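Local coordinates for protein 3-oxosteroid 1-dehydrogenase (Sterolibacterium denitrificans, PDB 7P18) that probably catalyses the 1,2-dehydrogenation of 3-oxosteroids to 3-oxo-Delta(1)-steroids with the help of a bound FAD, at residues 231-236 and 304-309; 36-41 and 298-303; 11-16 and 266-271. One frame throughout, in Å; residues are numbered along the deposited sequence.

Contact 1 (231-236 and 304-309); sequences TPFESL and IRAAMD. With FAD (flavin-adenine dinucleotide), chain C.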
loop_
_atom_site.group_PDB
_atom_site.type_symbol
_atom_site.label_atom_id
_atom_site.label_comp_id
_atom_site.label_asym_id
_atom_site.label_seq_id
_atom_site.Cartn_x
_atom_site.Cartn_y
_atom_site.Cartn_z
ATOM N N THR A 231 -16.166 -17.342 0.033
ATOM C CA THR A 231 -17.042 -17.404 1.231
ATOM C C THR A 231 -17.157 -16.012 1.831
ATOM O O THR A 231 -16.560 -15.723 2.865
ATOM C CB THR A 231 -16.530 -18.440 2.244
ATOM O OG1 THR A 231 -16.457 -19.710 1.598
ATOM C CG2 THR A 231 -17.428 -18.566 3.453
ATOM N N PRO A 232 -17.912 -15.105 1.191
ATOM C CA PRO A 232 -18.068 -13.747 1.690
ATOM C C PRO A 232 -18.872 -13.662 2.993
ATOM O O PRO A 232 -19.954 -14.257 3.103
ATOM C CB PRO A 232 -18.838 -13.020 0.580
ATOM C CG PRO A 232 -19.552 -14.130 -0.170
ATOM C CD PRO A 232 -18.639 -15.320 -0.076
ATOM N N PHE A 233 -18.349 -12.886 3.939
ATOM C CA PHE A 233 -19.140 -12.323 5.045
ATOM C C PHE A 233 -20.326 -11.563 4.475
ATOM O O PHE A 233 -20.154 -10.777 3.511
ATOM C CB PHE A 233 -18.248 -11.429 5.915
ATOM C CG PHE A 233 -19.008 -10.551 6.861
ATOM C CD1 PHE A 233 -19.530 -9.355 6.423
ATOM C CD2 PHE A 233 -19.146 -10.900 8.203
ATOM C CE1 PHE A 233 -20.210 -8.529 7.294
ATOM C CE2 PHE A 233 -19.815 -10.060 9.071
ATOM C CZ PHE A 233 -20.354 -8.890 8.614
ATOM N N GLU A 234 -21.484 -11.706 5.124
ATOM C CA GLU A 234 -22.694 -10.901 4.860
ATOM C C GLU A 234 -23.148 -10.092 6.067
ATOM O O GLU A 234 -23.605 -8.968 5.879
ATOM C CB GLU A 234 -23.889 -11.821 4.584
ATOM C CG GLU A 234 -23.830 -12.543 3.282
ATOM C CD GLU A 234 -25.181 -13.089 2.841
ATOM O OE1 GLU A 234 -26.207 -13.022 3.635
ATOM O OE2 GLU A 234 -25.196 -13.566 1.700
ATOM N N SER A 235 -23.137 -10.668 7.264
ATOM C CA SER A 235 -23.715 -9.965 8.433
ATOM C C SER A 235 -23.159 -10.526 9.747
ATOM O O SER A 235 -22.577 -11.593 9.777
ATOM C CB SER A 235 -25.227 -10.009 8.380
ATOM O OG SER A 235 -25.663 -11.349 8.485
ATOM N N LEU A 236 -23.344 -9.773 10.808
ATOM C CA LEU A 236 -22.921 -10.160 12.173
ATOM C C LEU A 236 -24.103 -10.858 12.872
ATOM O O LEU A 236 -25.258 -10.451 12.639
ATOM C CB LEU A 236 -22.536 -8.870 12.908
ATOM C CG LEU A 236 -21.252 -8.187 12.418
ATOM C CD1 LEU A 236 -21.135 -6.764 12.966
ATOM C CD2 LEU A 236 -20.062 -8.999 12.805
ATOM N N ILE A 304 -17.930 -2.907 7.139
ATOM C CA ILE A 304 -18.119 -1.540 7.674
ATOM C C ILE A 304 -19.624 -1.288 7.808
ATOM O O ILE A 304 -20.096 -0.868 8.907
ATOM C CB ILE A 304 -17.389 -0.492 6.793
ATOM C CG1 ILE A 304 -15.869 -0.660 6.918
ATOM C CG2 ILE A 304 -17.829 0.901 7.182
ATOM C CD1 ILE A 304 -15.043 0.176 5.948
ATOM N N ARG A 305 -20.383 -1.568 6.756
ATOM C CA ARG A 305 -21.855 -1.323 6.761
ATOM C C ARG A 305 -22.507 -2.169 7.876
ATOM O O ARG A 305 -23.313 -1.638 8.651
ATOM C CB ARG A 305 -22.425 -1.636 5.370
ATOM C CG ARG A 305 -22.095 -0.576 4.323
ATOM C CD ARG A 305 -22.855 -0.724 2.991
ATOM N NE ARG A 305 -23.013 -2.126 2.560
ATOM C CZ ARG A 305 -22.123 -2.826 1.857
ATOM N NH1 ARG A 305 -20.975 -2.291 1.469
ATOM N NH2 ARG A 305 -22.376 -4.081 1.546
ATOM N N ALA A 306 -22.137 -3.435 7.964
ATOM C CA ALA A 306 -22.742 -4.417 8.900
ATOM C C ALA A 306 -22.461 -4.015 10.345
ATOM O O ALA A 306 -23.376 -4.102 11.200
ATOM C CB ALA A 306 -22.216 -5.778 8.585
ATOM N N ALA A 307 -21.243 -3.543 10.633
ATOM C CA ALA A 307 -20.853 -3.111 12.000
ATOM C C ALA A 307 -21.545 -1.799 12.367
ATOM O O ALA A 307 -22.025 -1.649 13.521
ATOM C CB ALA A 307 -19.332 -3.007 12.086
ATOM N N MET A 308 -21.627 -0.843 11.437
ATOM C CA MET A 308 -22.264 0.463 11.709
ATOM C C MET A 308 -23.765 0.209 11.953
ATOM O O MET A 308 -24.322 0.894 12.813
ATOM C CB MET A 308 -22.022 1.448 10.563
ATOM C CG MET A 308 -20.549 1.815 10.476
ATOM S SD MET A 308 -20.196 3.038 9.207
ATOM C CE MET A 308 -20.906 4.527 9.901
ATOM N N ASP A 309 -24.332 -0.797 11.294
ATOM C CA ASP A 309 -25.745 -1.208 11.481
ATOM C C ASP A 309 -25.978 -1.586 12.953
ATOM O O ASP A 309 -27.090 -1.339 13.414
ATOM C CB ASP A 309 -26.110 -2.391 10.589
ATOM C CG ASP A 309 -26.347 -2.071 9.129
ATOM O OD1 ASP A 309 -26.482 -0.865 8.796
ATOM O OD2 ASP A 309 -26.395 -3.060 8.335
HETATM P PA FAD C . -6.554 -6.444 2.026
HETATM O O1A FAD C . -5.104 -6.763 1.980
HETATM O O2A FAD C . -7.081 -5.915 0.719
HETATM O O5B FAD C . -7.314 -7.768 2.448
HETATM C C5B FAD C . -8.759 -7.727 2.595
HETATM C C4B FAD C . -9.309 -9.046 2.145
HETATM O O4B FAD C . -10.685 -9.159 2.597
HETATM C C3B FAD C . -9.336 -9.275 0.619
HETATM O O3B FAD C . -8.753 -10.527 0.276
HETATM C C2B FAD C . -10.826 -9.202 0.275
HETATM O O2B FAD C . -11.155 -9.899 -0.920
HETATM C C1B FAD C . -11.468 -9.705 1.568
HETATM N N9A FAD C . -12.867 -9.317 1.750
HETATM C C8A FAD C . -13.503 -8.174 1.356
HETATM N N7A FAD C . -14.810 -8.205 1.599
HETATM C C5A FAD C . -15.018 -9.425 2.229
HETATM C C6A FAD C . -16.174 -10.050 2.745
HETATM N N6A FAD C . -17.410 -9.546 2.651
HETATM N N1A FAD C . -16.020 -11.269 3.306
HETATM C C2A FAD C . -14.794 -11.796 3.360
HETATM N N3A FAD C . -13.648 -11.339 2.844
HETATM C C4A FAD C . -13.833 -10.118 2.313
HETATM N N1 FAD C . 1.029 -0.589 2.308
HETATM C C2 FAD C . 2.100 -0.732 3.122
HETATM O O2 FAD C . 2.018 -0.471 4.336
HETATM N N3 FAD C . 3.272 -1.187 2.667
HETATM C C4 FAD C . 3.555 -1.272 1.319
HETATM O O4 FAD C . 4.609 -1.798 0.976
HETATM C C4X FAD C . 2.476 -1.101 0.411
HETATM N N5 FAD C . 2.694 -1.213 -0.889
HETATM C C5X FAD C . 1.609 -1.117 -1.727
HETATM C C6 FAD C . 1.796 -1.328 -3.114
HETATM C C7 FAD C . 0.722 -1.380 -3.992
HETATM C C7M FAD C . 0.942 -1.638 -5.468
HETATM C C8 FAD C . -0.583 -1.273 -3.479
HETATM C C8M FAD C . -1.780 -1.354 -4.410
HETATM C C9 FAD C . -0.774 -0.983 -2.142
HETATM C C9A FAD C . 0.298 -0.952 -1.228
HETATM N N10 FAD C . 0.132 -0.681 0.139
HETATM C C10 FAD C . 1.209 -0.776 1.011
HETATM C "C1'" FAD C . -1.209 -0.558 0.722
HETATM C "C2'" FAD C . -1.648 -1.919 1.303
HETATM O "O2'" FAD C . -1.557 -2.978 0.351
HETATM C "C3'" FAD C . -3.071 -1.888 1.888
HETATM O "O3'" FAD C . -3.333 -0.663 2.577
HETATM C "C4'" FAD C . -3.312 -3.090 2.777
HETATM O "O4'" FAD C . -3.004 -4.256 2.027
HETATM C "C5'" FAD C . -4.720 -3.181 3.325
HETATM O "O5'" FAD C . -4.788 -4.426 4.048
HETATM P P FAD C . -6.189 -4.983 4.549
HETATM O O1P FAD C . -5.821 -6.250 5.192
HETATM O O2P FAD C . -7.000 -3.968 5.221
HETATM O O3P FAD C . -6.956 -5.353 3.151
HETATM O O HOH W 1 -24.524 -6.959 10.637
#
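F233 turns the rim of its ring to A306, the methyl CB lying 3.6 Å from CZ and close to the ring plane. The pair joins the strand 233-239, at the edge of a mixed four-stranded sheet in the FAD-binding domain, to the helix 302-309; the pieces 233-236 and 304-309 run almost parallel (9°), their axes 7.8 Å apart. With CG anti to the backbone nitrogen (chi1 166°), the ring of F233 swings off the strand toward the helix, while the backbone N of S235 sits over the ring centre, 3.5 Å above its plane. Alanine suits the helix side because a single methyl admits the broad ring. L236 supplies the second apolar touch, laying CD1 along the helix backbone 3.8 Å from CA of A307. A classic beta bulge sets E234 and S235 together opposite V250 of the strand 245-253, E234 starting away from the helix. The backbone of F233 reads the adenine of FAD: its O accepts from N6A, while its N gives a bent bond to N1A of FAD (2.9 Å, 143°). Nearer L236 a water bridges the elements, accepting from N of L236 and donating to O of A306, each 3.1 Å from the water oxygen.

Contact 2 (36-41 and 298-303); sequences VEKSDK and HNTGDT. With FAD (flavin-adenine dinucleotide), chain C.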
loop_
_atom_site.group_PDB
_atom_site.type_symbol
_atom_site.label_atom_id
_atom_site.label_comp_id
_atom_site.label_asym_id
_atom_site.label_seq_id
_atom_site.Cartn_x
_atom_site.Cartn_y
_atom_site.Cartn_z
ATOM N N VAL A 36 -12.325 -16.715 6.654
ATOM C CA VAL A 36 -13.241 -16.674 5.470
ATOM C C VAL A 36 -12.797 -15.549 4.514
ATOM O O VAL A 36 -12.594 -14.401 5.000
ATOM C CB VAL A 36 -14.719 -16.543 5.876
ATOM C CG1 VAL A 36 -15.178 -17.743 6.708
ATOM C CG2 VAL A 36 -15.053 -15.247 6.570
ATOM N N GLU A 37 -12.693 -15.871 3.216
ATOM C CA GLU A 37 -12.264 -14.959 2.119
ATOM C C GLU A 37 -13.378 -14.894 1.051
ATOM O O GLU A 37 -13.838 -15.978 0.616
ATOM C CB GLU A 37 -10.928 -15.439 1.537
ATOM C CG GLU A 37 -10.546 -14.764 0.211
ATOM C CD GLU A 37 -10.455 -13.263 0.235
ATOM O OE1 GLU A 37 -9.915 -12.731 1.257
ATOM O OE2 GLU A 37 -10.908 -12.621 -0.759
ATOM N N LYS A 38 -13.810 -13.679 0.710
ATOM C CA LYS A 38 -14.881 -13.360 -0.271
ATOM C C LYS A 38 -14.486 -13.927 -1.638
ATOM O O LYS A 38 -15.353 -14.551 -2.259
ATOM C CB LYS A 38 -15.134 -11.851 -0.311
ATOM C CG LYS A 38 -15.942 -11.264 -1.474
ATOM C CD LYS A 38 -16.107 -9.784 -1.168
ATOM C CE LYS A 38 -16.726 -8.960 -2.248
ATOM N NZ LYS A 38 -17.076 -7.625 -1.749
ATOM N N SER A 39 -13.226 -13.767 -2.046
ATOM C CA SER A 39 -12.798 -13.938 -3.456
ATOM C C SER A 39 -12.255 -15.349 -3.648
ATOM O O SER A 39 -12.199 -16.131 -2.682
ATOM C CB SER A 39 -11.818 -12.871 -3.885
ATOM O OG SER A 39 -10.499 -13.225 -3.539
ATOM N N ASP A 40 -11.830 -15.634 -4.874
ATOM C CA ASP A 40 -11.264 -16.933 -5.318
ATOM C C ASP A 40 -9.785 -16.995 -4.953
ATOM O O ASP A 40 -9.193 -18.053 -5.169
ATOM C CB ASP A 40 -11.443 -17.112 -6.839
ATOM C CG ASP A 40 -10.859 -15.985 -7.670
ATOM O OD1 ASP A 40 -11.132 -14.791 -7.370
ATOM O OD2 ASP A 40 -10.110 -16.286 -8.598
ATOM N N LYS A 41 -9.202 -15.907 -4.411
ATOM C CA LYS A 41 -7.747 -15.853 -4.087
ATOM C C LYS A 41 -7.567 -15.364 -2.635
ATOM O O LYS A 41 -8.408 -14.587 -2.188
ATOM C CB LYS A 41 -6.992 -14.909 -5.021
ATOM C CG LYS A 41 -7.132 -15.157 -6.523
ATOM C CD LYS A 41 -6.443 -16.430 -6.994
ATOM C CE LYS A 41 -6.676 -16.739 -8.466
ATOM N NZ LYS A 41 -6.121 -18.076 -8.807
ATOM N N HIS A 298 -12.396 -6.442 -4.757
ATOM C CA HIS A 298 -13.452 -6.744 -3.742
ATOM C C HIS A 298 -13.690 -5.799 -2.553
ATOM O O HIS A 298 -14.825 -5.839 -2.037
ATOM C CB HIS A 298 -13.289 -8.188 -3.244
ATOM C CG HIS A 298 -12.917 -9.155 -4.319
ATOM N ND1 HIS A 298 -13.824 -9.593 -5.264
ATOM C CD2 HIS A 298 -11.748 -9.768 -4.603
ATOM C CE1 HIS A 298 -13.230 -10.435 -6.085
ATOM N NE2 HIS A 298 -11.954 -10.558 -5.701
ATOM N N ASN A 299 -12.729 -4.996 -2.106
ATOM C CA ASN A 299 -12.998 -4.237 -0.849
ATOM C C ASN A 299 -14.124 -3.234 -1.094
ATOM O O ASN A 299 -13.864 -2.121 -1.576
ATOM C CB ASN A 299 -11.723 -3.603 -0.275
ATOM C CG ASN A 299 -10.644 -4.619 -0.016
ATOM O OD1 ASN A 299 -10.904 -5.844 0.004
ATOM N ND2 ASN A 299 -9.432 -4.126 0.186
ATOM N N THR A 300 -15.354 -3.616 -0.715
ATOM C CA THR A 300 -16.607 -2.876 -1.009
ATOM C C THR A 300 -17.298 -2.491 0.310
ATOM O O THR A 300 -18.490 -2.215 0.281
ATOM C CB THR A 300 -17.496 -3.721 -1.941
ATOM O OG1 THR A 300 -17.706 -5.053 -1.453
ATOM C CG2 THR A 300 -16.878 -3.870 -3.318
ATOM N N GLY A 301 -16.585 -2.493 1.453
ATOM C CA GLY A 301 -17.134 -1.899 2.691
ATOM C C GLY A 301 -18.194 -2.804 3.333
ATOM O O GLY A 301 -18.985 -2.294 4.144
ATOM N N ASP A 302 -18.174 -4.100 3.034
ATOM C CA ASP A 302 -19.233 -5.063 3.452
ATOM C C ASP A 302 -19.290 -5.179 4.989
ATOM O O ASP A 302 -20.380 -5.251 5.545
ATOM C CB ASP A 302 -18.999 -6.444 2.866
ATOM C CG ASP A 302 -18.966 -6.518 1.334
ATOM O OD1 ASP A 302 -19.487 -5.614 0.693
ATOM O OD2 ASP A 302 -18.411 -7.498 0.827
ATOM N N THR A 303 -18.158 -5.213 5.670
ATOM C CA THR A 303 -18.114 -5.353 7.154
ATOM C C THR A 303 -18.318 -3.994 7.805
ATOM O O THR A 303 -18.833 -3.949 8.946
ATOM C CB THR A 303 -16.832 -6.025 7.646
ATOM O OG1 THR A 303 -15.743 -5.116 7.418
ATOM C CG2 THR A 303 -16.573 -7.340 6.970
HETATM P PA FAD C . -6.554 -6.444 2.026
HETATM O O1A FAD C . -5.104 -6.763 1.980
HETATM O O2A FAD C . -7.081 -5.915 0.719
HETATM O O5B FAD C . -7.314 -7.768 2.448
HETATM C C5B FAD C . -8.759 -7.727 2.595
HETATM C C4B FAD C . -9.309 -9.046 2.145
HETATM O O4B FAD C . -10.685 -9.159 2.597
HETATM C C3B FAD C . -9.336 -9.275 0.619
HETATM O O3B FAD C . -8.753 -10.527 0.276
HETATM C C2B FAD C . -10.826 -9.202 0.275
HETATM O O2B FAD C . -11.155 -9.899 -0.920
HETATM C C1B FAD C . -11.468 -9.705 1.568
HETATM N N9A FAD C . -12.867 -9.317 1.750
HETATM C C8A FAD C . -13.503 -8.174 1.356
HETATM N N7A FAD C . -14.810 -8.205 1.599
HETATM C C5A FAD C . -15.018 -9.425 2.229
HETATM C C6A FAD C . -16.174 -10.050 2.745
HETATM N N6A FAD C . -17.410 -9.546 2.651
HETATM N N1A FAD C . -16.020 -11.269 3.306
HETATM C C2A FAD C . -14.794 -11.796 3.360
HETATM N N3A FAD C . -13.648 -11.339 2.844
HETATM C C4A FAD C . -13.833 -10.118 2.313
HETATM N N1 FAD C . 1.029 -0.589 2.308
HETATM C C2 FAD C . 2.100 -0.732 3.122
HETATM O O2 FAD C . 2.018 -0.471 4.336
HETATM N N3 FAD C . 3.272 -1.187 2.667
HETATM C C4 FAD C . 3.555 -1.272 1.319
HETATM O O4 FAD C . 4.609 -1.798 0.976
HETATM C C4X FAD C . 2.476 -1.101 0.411
HETATM N N5 FAD C . 2.694 -1.213 -0.889
HETATM C C5X FAD C . 1.609 -1.117 -1.727
HETATM C C6 FAD C . 1.796 -1.328 -3.114
HETATM C C7 FAD C . 0.722 -1.380 -3.992
HETATM C C7M FAD C . 0.942 -1.638 -5.468
HETATM C C8 FAD C . -0.583 -1.273 -3.479
HETATM C C8M FAD C . -1.780 -1.354 -4.410
HETATM C C9 FAD C . -0.774 -0.983 -2.142
HETATM C C9A FAD C . 0.298 -0.952 -1.228
HETATM N N10 FAD C . 0.132 -0.681 0.139
HETATM C C10 FAD C . 1.209 -0.776 1.011
HETATM C "C1'" FAD C . -1.209 -0.558 0.722
HETATM C "C2'" FAD C . -1.648 -1.919 1.303
HETATM O "O2'" FAD C . -1.557 -2.978 0.351
HETATM C "C3'" FAD C . -3.071 -1.888 1.888
HETATM O "O3'" FAD C . -3.333 -0.663 2.577
HETATM C "C4'" FAD C . -3.312 -3.090 2.777
HETATM O "O4'" FAD C . -3.004 -4.256 2.027
HETATM C "C5'" FAD C . -4.720 -3.181 3.325
HETATM O "O5'" FAD C . -4.788 -4.426 4.048
HETATM P P FAD C . -6.189 -4.983 4.549
HETATM O O1P FAD C . -5.821 -6.250 5.192
HETATM O O2P FAD C . -7.000 -3.968 5.221
HETATM O O3P FAD C . -6.956 -5.353 3.151
HETATM O O HOH W 2 -10.326 -12.104 -7.670
#
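K38 reaches the segment 298-303 with its ammonium group, which forms a salt bridge from NZ to OD2 of D302 (2.9 Å) and a hydrogen bond from NZ to the backbone O of H298, also 2.9 Å. NZ of K38 meets OD2 of D302 on the syn side, 23° out of the carboxylate plane. A lysine fits because its aliphatic chain, with CG anti to the backbone nitrogen (chi1 165°) and extended beyond, lies over one face of the adenine of FAD: CD is 3.4 Å from N7A of FAD, and the end still meets the acid. D302 OD2 also accepts from N6A of FAD, so one oxygen serves both lysine and adenine; the ammonium probably steadies its negative charge. E37 grips the ribose with both carboxylate oxygens, OE1 taking O3B of FAD and OE2 taking O2B of FAD, each at 2.7 Å. It is an acidic residue at the end of the second strand that holds the ribose hydroxyls, as is usual in Rossmann-type FAD domains. N299 sends ND2 almost straight (178°) to O2A of FAD.

Farther out, the backbone N of S39 donates to OE2 of E37, and S39 OG accepts from N of K41, an ST turn. CB of S39 lies over one face of the H298 imidazole, and a water in the plane of that ring links NE2 of H298 to OD1 of D40. G301, with positive phi, is the N-cap of the helix 302-309, so the segment 298-303 leads into that helix, while 36-41 runs from the strand 33-36 toward the helix 44-47.

Contact 3 (11-16 and 266-271); sequences IVVGSG and VVLGAG. With FAD (flavin-adenine dinucleotide), chain C.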
loop_
_atom_site.group_PDB
_atom_site.type_symbol
_atom_site.label_atom_id
_atom_site.label_comp_id
_atom_site.label_asym_id
_atom_site.label_seq_id
_atom_site.Cartn_x
_atom_site.Cartn_y
_atom_site.Cartn_z
ATOM N N ILE A 11 -13.334 -16.349 14.507
ATOM C CA ILE A 11 -13.528 -16.269 13.045
ATOM C C ILE A 11 -12.921 -14.955 12.540
ATOM O O ILE A 11 -13.310 -13.886 13.016
ATOM C CB ILE A 11 -15.004 -16.431 12.663
ATOM C CG1 ILE A 11 -15.608 -17.686 13.290
ATOM C CG2 ILE A 11 -15.105 -16.455 11.146
ATOM C CD1 ILE A 11 -17.094 -17.749 13.165
ATOM N N VAL A 12 -12.007 -15.064 11.576
ATOM C CA VAL A 12 -11.318 -13.905 10.933
ATOM C C VAL A 12 -11.956 -13.685 9.569
ATOM O O VAL A 12 -11.946 -14.625 8.759
ATOM C CB VAL A 12 -9.818 -14.171 10.812
ATOM C CG1 VAL A 12 -9.104 -13.045 10.112
ATOM C CG2 VAL A 12 -9.185 -14.446 12.187
ATOM N N VAL A 13 -12.496 -12.506 9.345
ATOM C CA VAL A 13 -13.089 -12.105 8.035
ATOM C C VAL A 13 -12.050 -11.364 7.202
ATOM O O VAL A 13 -11.618 -10.261 7.596
ATOM C CB VAL A 13 -14.351 -11.278 8.254
ATOM C CG1 VAL A 13 -14.993 -10.905 6.922
ATOM C CG2 VAL A 13 -15.316 -12.015 9.165
ATOM N N GLY A 14 -11.690 -11.964 6.059
ATOM C CA GLY A 14 -10.708 -11.427 5.115
ATOM C C GLY A 14 -9.452 -12.260 5.165
ATOM O O GLY A 14 -9.204 -12.869 6.189
ATOM N N SER A 15 -8.662 -12.300 4.093
ATOM C CA SER A 15 -7.342 -12.967 4.072
ATOM C C SER A 15 -6.258 -12.003 3.605
ATOM O O SER A 15 -5.303 -12.476 3.008
ATOM C CB SER A 15 -7.334 -14.260 3.268
ATOM O OG SER A 15 -7.598 -13.981 1.906
ATOM N N GLY A 16 -6.317 -10.714 3.986
ATOM C CA GLY A 16 -5.128 -9.860 3.870
ATOM C C GLY A 16 -4.079 -10.267 4.894
ATOM O O GLY A 16 -4.309 -11.209 5.643
ATOM N N VAL A 266 -14.763 -12.258 16.785
ATOM C CA VAL A 266 -14.779 -12.044 15.317
ATOM C C VAL A 266 -13.802 -10.915 15.036
ATOM O O VAL A 266 -14.003 -9.829 15.607
ATOM C CB VAL A 266 -16.187 -11.681 14.825
ATOM C CG1 VAL A 266 -16.189 -11.212 13.376
ATOM C CG2 VAL A 266 -17.154 -12.846 15.048
ATOM N N VAL A 267 -12.841 -11.171 14.157
ATOM C CA VAL A 267 -11.859 -10.144 13.725
ATOM C C VAL A 267 -12.225 -9.714 12.304
ATOM O O VAL A 267 -12.127 -10.566 11.392
ATOM C CB VAL A 267 -10.425 -10.668 13.796
ATOM C CG1 VAL A 267 -9.423 -9.596 13.376
ATOM C CG2 VAL A 267 -10.120 -11.209 15.181
ATOM N N LEU A 268 -12.639 -8.458 12.140
ATOM C CA LEU A 268 -12.932 -7.879 10.806
ATOM C C LEU A 268 -11.619 -7.376 10.212
ATOM O O LEU A 268 -11.130 -6.306 10.653
ATOM C CB LEU A 268 -13.953 -6.755 10.949
ATOM C CG LEU A 268 -15.294 -7.200 11.553
ATOM C CD1 LEU A 268 -16.224 -6.017 11.641
ATOM C CD2 LEU A 268 -15.922 -8.360 10.774
ATOM N N GLY A 269 -11.087 -8.097 9.240
ATOM C CA GLY A 269 -9.918 -7.681 8.437
ATOM C C GLY A 269 -10.198 -7.762 6.939
ATOM O O GLY A 269 -9.391 -8.341 6.215
ATOM N N ALA A 270 -11.302 -7.164 6.515
ATOM C CA ALA A 270 -11.855 -7.316 5.154
ATOM C C ALA A 270 -11.451 -6.157 4.261
ATOM O O ALA A 270 -12.047 -6.039 3.179
ATOM C CB ALA A 270 -13.350 -7.409 5.247
ATOM N N GLY A 271 -10.556 -5.278 4.718
ATOM C CA GLY A 271 -10.161 -4.097 3.928
ATOM C C GLY A 271 -11.182 -2.998 3.935
ATOM O O GLY A 271 -12.106 -3.033 4.782
HETATM P PA FAD C . -6.554 -6.444 2.026
HETATM O O1A FAD C . -5.104 -6.763 1.980
HETATM O O2A FAD C . -7.081 -5.915 0.719
HETATM O O5B FAD C . -7.314 -7.768 2.448
HETATM C C5B FAD C . -8.759 -7.727 2.595
HETATM C C4B FAD C . -9.309 -9.046 2.145
HETATM O O4B FAD C . -10.685 -9.159 2.597
HETATM C C3B FAD C . -9.336 -9.275 0.619
HETATM O O3B FAD C . -8.753 -10.527 0.276
HETATM C C2B FAD C . -10.826 -9.202 0.275
HETATM O O2B FAD C . -11.155 -9.899 -0.920
HETATM C C1B FAD C . -11.468 -9.705 1.568
HETATM N N9A FAD C . -12.867 -9.317 1.750
HETATM C C8A FAD C . -13.503 -8.174 1.356
HETATM N N7A FAD C . -14.810 -8.205 1.599
HETATM C C5A FAD C . -15.018 -9.425 2.229
HETATM C C6A FAD C . -16.174 -10.050 2.745
HETATM N N6A FAD C . -17.410 -9.546 2.651
HETATM N N1A FAD C . -16.020 -11.269 3.306
HETATM C C2A FAD C . -14.794 -11.796 3.360
HETATM N N3A FAD C . -13.648 -11.339 2.844
HETATM C C4A FAD C . -13.833 -10.118 2.313
HETATM N N1 FAD C . 1.029 -0.589 2.308
HETATM C C2 FAD C . 2.100 -0.732 3.122
HETATM O O2 FAD C . 2.018 -0.471 4.336
HETATM N N3 FAD C . 3.272 -1.187 2.667
HETATM C C4 FAD C . 3.555 -1.272 1.319
HETATM O O4 FAD C . 4.609 -1.798 0.976
HETATM C C4X FAD C . 2.476 -1.101 0.411
HETATM N N5 FAD C . 2.694 -1.213 -0.889
HETATM C C5X FAD C . 1.609 -1.117 -1.727
HETATM C C6 FAD C . 1.796 -1.328 -3.114
HETATM C C7 FAD C . 0.722 -1.380 -3.992
HETATM C C7M FAD C . 0.942 -1.638 -5.468
HETATM C C8 FAD C . -0.583 -1.273 -3.479
HETATM C C8M FAD C . -1.780 -1.354 -4.410
HETATM C C9 FAD C . -0.774 -0.983 -2.142
HETATM C C9A FAD C . 0.298 -0.952 -1.228
HETATM N N10 FAD C . 0.132 -0.681 0.139
HETATM C C10 FAD C . 1.209 -0.776 1.011
HETATM C "C1'" FAD C . -1.209 -0.558 0.722
HETATM C "C2'" FAD C . -1.648 -1.919 1.303
HETATM O "O2'" FAD C . -1.557 -2.978 0.351
HETATM C "C3'" FAD C . -3.071 -1.888 1.888
HETATM O "O3'" FAD C . -3.333 -0.663 2.577
HETATM C "C4'" FAD C . -3.312 -3.090 2.777
HETATM O "O4'" FAD C . -3.004 -4.256 2.027
HETATM C "C5'" FAD C . -4.720 -3.181 3.325
HETATM O "O5'" FAD C . -4.788 -4.426 4.048
HETATM P P FAD C . -6.189 -4.983 4.549
HETATM O O1P FAD C . -5.821 -6.250 5.192
HETATM O O2P FAD C . -7.000 -3.968 5.221
HETATM O O3P FAD C . -6.956 -5.353 3.151
#
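N of V13 donates to O of V267 in the straightest of three backbone hydrogen bonds (2.8 Å, 167°). Before it N of V267 donates to O of I11, and after it N of G269 donates to O of V13, the ladder of parallel strands in register, I11 beside V266 and V13 beside L268. Weaker CA-H...O contacts fill in, as from CA of V266 to O of I11 (3.3 Å). These are neighbouring strands of the five-stranded parallel sheet of a Rossmann-type fold, and G14 and G16 are consistent with its GxGxxA pattern (G14, G16, A19), where the first strand turns into the helix 17-28 beside the cofactor. Glycine suits both places because CA of G14 comes within 3.5 Å of O of G269, and CA of G16 within 3.3 Å of O5B of FAD. Among the apolar contacts, the beta-branched valines and I11 suit strands. V13 and L268 run alongside each other on one face of the sheet, CG2 of V13 4.0 Å from CD2 of L268. The other methyl of V13, CG1, anti to the backbone nitrogen (chi1 -178°), lies 3.7 Å from C2A of FAD, over the adenine face opposite K38. Small A270 sets CB over that same face, 4.0 Å from C8A of FAD, and its backbone O lies 3.2 Å from C8A too.

All three contacts surround the ADP part of FAD, with centres about 9 Å (contacts 2 and 3) to 11 Å (contact 1 to either) apart. Along the chain the first segments come in the order 11-16, 36-41, 231-236, and the partners follow as 266-271, 298-303, 304-309, so the pairs interleave and distant parts of the sequence close on one cofactor. Contact 3 lies within the parallel sheet, whose strand 33-36 leads into contact 2; contacts 1 and 2 share the helix 302-309. S15 OG and E37 OE1, 2.7 Å apart and probably hydrogen-bonded, join contacts 3 and 2; F233 CB, 3.4 Å from V13 CG1, joins contacts 1 and 3. None of their residues is among those lining the steroid pocket.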